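Local coordinates for Lmo0135 protein (Listeria monocytogenes EGD-e, PDB 5ISU) that probably binds peptides outside the cell as the substrate-binding component of an ABC transporter, at residues L342-L347 and I395-Y400. Residues are numbered along the deposited sequence; the frame is centred on the assembly and turned at random.
Sequences LTVYYL and IALNGY
Val344 and Ile395 sit side by side as a parallel beta bridge, and the strands that carry them show how such a pairing is built from backbone hydrogen bonds that slant alternately across the gap. Ile395 N donates to Thr343 O at 2.9 Å, and Ile395 O accepts from Tyr345 N at 2.7 Å. The second of these is nearly straight (N-H...O 172°). A longer hydrogen bond, Leu397 N to Tyr345 O at 3.3 Å, continues the pattern.

Leu397 packs beside this pairing. Its CB lies 4.2 Å from Tyr346 CB; CG meets both that atom and Val344 CG2; CD1 comes to 3.7 Å from Tyr346 CB and lies obliquely to the ring. CG is anti to the carbonyl carbon (chi1 -58°), and the extended chi2 of 177° carries CD1 on to Tyr346. Val344 CG2 also reaches Ile395 CG2 at 4.2 Å, and helix 351-365 packs against Ile395, Leu397 and Tyr346 on this face.

Strand 370-376 is hydrogen-bonded to the other edge of 342-347, while 395-400 pairs antiparallel with 248-263, so the contact joins helix-flanked parallel strands to the long strands of this solute-binding fold. Its chemistry implies a division of labour: directional backbone hydrogen bonds hold the register, and the apolar layer packs the sheet against its helix.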
ATOM      1  N   LEU A 342      22.463  15.857 -15.451  1.00 79.79           N
ATOM      2  CA  LEU A 342      21.585  14.767 -15.021  1.00 75.73           C
ATOM      3  C   LEU A 342      20.139  15.200 -15.046  1.00 74.54           C
ATOM      4  O   LEU A 342      19.839  16.385 -14.910  1.00 78.14           O
ATOM      5  CB  LEU A 342      21.948  14.288 -13.616  1.00 71.37           C
ATOM      6  CG  LEU A 342      23.335  13.671 -13.438  1.00 71.99           C
ATOM      7  CD1 LEU A 342      23.524  13.252 -11.985  1.00 68.33           C
ATOM      8  CD2 LEU A 342      23.535  12.479 -14.376  1.00 72.40           C
ATOM      9  N   THR A 343      19.249  14.226 -15.210  1.00 71.09           N
ATOM     10  CA  THR A 343      17.821  14.476 -15.282  1.00 70.12           C
ATOM     11  C   THR A 343      17.051  13.843 -14.120  1.00 67.69           C
ATOM     12  O   THR A 343      17.327  12.702 -13.718  1.00 64.31           O
ATOM     13  CB  THR A 343      17.236  13.942 -16.611  1.00 73.98           C
ATOM     14  OG1 THR A 343      17.566  12.551 -16.772  1.00 74.61           O
ATOM     15  CG2 THR A 343      17.794  14.721 -17.800  1.00 77.24           C
ATOM     16  N   VAL A 344      16.107  14.603 -13.562  1.00 64.76           N
ATOM     17  CA  VAL A 344      15.222  14.087 -12.515  1.00 61.87           C
ATOM     18  C   VAL A 344      13.815  14.073 -13.100  1.00 63.67           C
ATOM     19  O   VAL A 344      13.286  15.108 -13.502  1.00 66.94           O
ATOM     20  CB  VAL A 344      15.288  14.873 -11.195  1.00 60.52           C
ATOM     21  CG1 VAL A 344      15.079  16.375 -11.404  1.00 62.54           C
ATOM     22  CG2 VAL A 344      14.281  14.307 -10.193  1.00 58.24           C
ATOM     23  N   TYR A 345      13.241  12.882 -13.211  1.00 64.42           N
ATOM     24  CA  TYR A 345      11.896  12.714 -13.765  1.00 66.65           C
ATOM     25  C   TYR A 345      10.918  12.497 -12.628  1.00 62.72           C
ATOM     26  O   TYR A 345      11.159  11.691 -11.751  1.00 57.89           O
ATOM     27  CB  TYR A 345      11.846  11.536 -14.762  1.00 67.01           C
ATOM     28  CG  TYR A 345      12.269  11.862 -16.191  1.00 68.85           C
ATOM     29  CD1 TYR A 345      13.608  12.091 -16.522  1.00 69.69           C
ATOM     30  CD2 TYR A 345      11.326  11.888 -17.223  1.00 72.12           C
ATOM     31  CE1 TYR A 345      13.988  12.377 -17.834  1.00 72.92           C
ATOM     32  CE2 TYR A 345      11.695  12.175 -18.535  1.00 75.43           C
ATOM     33  CZ  TYR A 345      13.021  12.418 -18.839  1.00 76.26           C
ATOM     34  OH  TYR A 345      13.374  12.684 -20.150  1.00 82.78           O
ATOM     35  N   TYR A 346       9.803  13.213 -12.671  1.00 65.64           N
ATOM     36  CA  TYR A 346       8.788  13.122 -11.636  1.00 62.56           C
ATOM     37  C   TYR A 346       7.416  13.494 -12.213  1.00 66.42           C
ATOM     38  O   TYR A 346       7.304  13.847 -13.394  1.00 66.67           O
ATOM     39  CB  TYR A 346       9.186  14.026 -10.456  1.00 59.16           C
ATOM     40  CG  TYR A 346       9.342  15.487 -10.807  1.00 59.16           C
ATOM     41  CD1 TYR A 346      10.524  15.971 -11.369  1.00 59.40           C
ATOM     42  CD2 TYR A 346       8.319  16.392 -10.551  1.00 59.70           C
ATOM     43  CE1 TYR A 346      10.668  17.309 -11.697  1.00 61.74           C
ATOM     44  CE2 TYR A 346       8.446  17.733 -10.872  1.00 62.16           C
ATOM     45  CZ  TYR A 346       9.619  18.191 -11.444  1.00 63.10           C
ATOM     46  OH  TYR A 346       9.735  19.516 -11.759  1.00 63.18           O
ATOM     47  N   LEU A 347       6.379  13.379 -11.388  1.00 65.77           N
ATOM     48  CA  LEU A 347       5.006  13.702 -11.797  1.00 68.08           C
ATOM     49  C   LEU A 347       4.803  15.222 -11.937  1.00 68.16           C
ATOM     50  O   LEU A 347       5.178  15.983 -11.049  1.00 65.61           O
ATOM     51  CB  LEU A 347       4.021  13.131 -10.771  1.00 67.54           C
ATOM     52  CG  LEU A 347       3.997  11.604 -10.640  1.00 68.16           C
ATOM     53  CD1 LEU A 347       3.321  11.155  -9.350  1.00 67.49           C
ATOM     54  CD2 LEU A 347       3.325  10.964 -11.848  1.00 72.50           C
ATOM     55  N   ILE A 395      17.412  10.135 -12.451  1.00 56.06           N
ATOM     56  CA  ILE A 395      16.734   9.961 -11.173  1.00 53.84           C
ATOM     57  C   ILE A 395      15.232  10.033 -11.386  1.00 54.21           C
ATOM     58  O   ILE A 395      14.752  10.813 -12.225  1.00 56.02           O
ATOM     59  CB  ILE A 395      17.139  11.082 -10.185  1.00 53.13           C
ATOM     60  CG1 ILE A 395      18.657  11.076  -9.968  1.00 53.27           C
ATOM     61  CG2 ILE A 395      16.397  10.934  -8.855  1.00 51.87           C
ATOM     62  CD1 ILE A 395      19.165  12.241  -9.147  1.00 53.99           C
ATOM     63  N   ALA A 396      14.502   9.204 -10.643  1.00 52.49           N
ATOM     64  CA  ALA A 396      13.051   9.193 -10.667  1.00 52.16           C
ATOM     65  C   ALA A 396      12.515   9.188  -9.224  1.00 51.34           C
ATOM     66  O   ALA A 396      12.981   8.429  -8.373  1.00 50.64           O
ATOM     67  CB  ALA A 396      12.543   7.992 -11.428  1.00 53.95           C
ATOM     68  N   LEU A 397      11.563  10.065  -8.952  1.00 50.27           N
ATOM     69  CA  LEU A 397      10.940  10.133  -7.641  1.00 50.99           C
ATOM     70  C   LEU A 397       9.789   9.159  -7.638  1.00 51.19           C
ATOM     71  O   LEU A 397       9.000   9.127  -8.580  1.00 51.86           O
ATOM     72  CB  LEU A 397      10.441  11.541  -7.343  1.00 49.35           C
ATOM     73  CG  LEU A 397      11.546  12.582  -7.405  1.00 50.23           C
ATOM     74  CD1 LEU A 397      10.982  13.968  -7.165  1.00 51.84           C
ATOM     75  CD2 LEU A 397      12.650  12.254  -6.401  1.00 49.96           C
ATOM     76  N   ASN A 398       9.685   8.361  -6.582  1.00 50.62           N
ATOM     77  CA  ASN A 398       8.617   7.381  -6.519  1.00 50.91           C
ATOM     78  C   ASN A 398       8.217   7.111  -5.078  1.00 46.64           C
ATOM     79  O   ASN A 398       8.749   7.718  -4.128  1.00 41.83           O
ATOM     80  CB  ASN A 398       9.103   6.093  -7.192  1.00 56.39           C
ATOM     81  CG  ASN A 398       8.014   5.390  -7.984  1.00 62.45           C
ATOM     82  OD1 ASN A 398       6.807   5.513  -7.710  1.00 62.43           O
ATOM     83  ND2 ASN A 398       8.441   4.661  -8.998  1.00 66.77           N
ATOM     84  N   GLY A 399       7.275   6.194  -4.921  1.00 45.26           N
ATOM     85  CA  GLY A 399       6.817   5.803  -3.601  1.00 43.73           C
ATOM     86  C   GLY A 399       6.123   4.477  -3.626  1.00 42.30           C
ATOM     87  O   GLY A 399       5.717   4.025  -4.675  1.00 46.03           O
ATOM     88  N   TYR A 400       6.047   3.823  -2.476  1.00 41.63           N
ATOM     89  CA  TYR A 400       5.326   2.565  -2.370  1.00 41.46           C
ATOM     90  C   TYR A 400       4.793   2.257  -0.987  1.00 41.62           C
ATOM     91  O   TYR A 400       5.305   2.738   0.021  1.00 40.94           O
ATOM     92  CB  TYR A 400       6.152   1.373  -2.868  1.00 42.81           C
ATOM     93  CG  TYR A 400       7.565   1.162  -2.279  1.00 41.33           C
ATOM     94  CD1 TYR A 400       7.792   0.967  -0.909  1.00 40.53           C
ATOM     95  CD2 TYR A 400       8.656   1.053  -3.120  1.00 42.11           C
ATOM     96  CE1 TYR A 400       9.082   0.753  -0.411  1.00 38.40           C
ATOM     97  CE2 TYR A 400       9.934   0.828  -2.631  1.00 41.42           C
ATOM     98  CZ  TYR A 400      10.141   0.668  -1.288  1.00 38.95           C
ATOM     99  OH  TYR A 400      11.429   0.434  -0.870  1.00 38.65           O
TER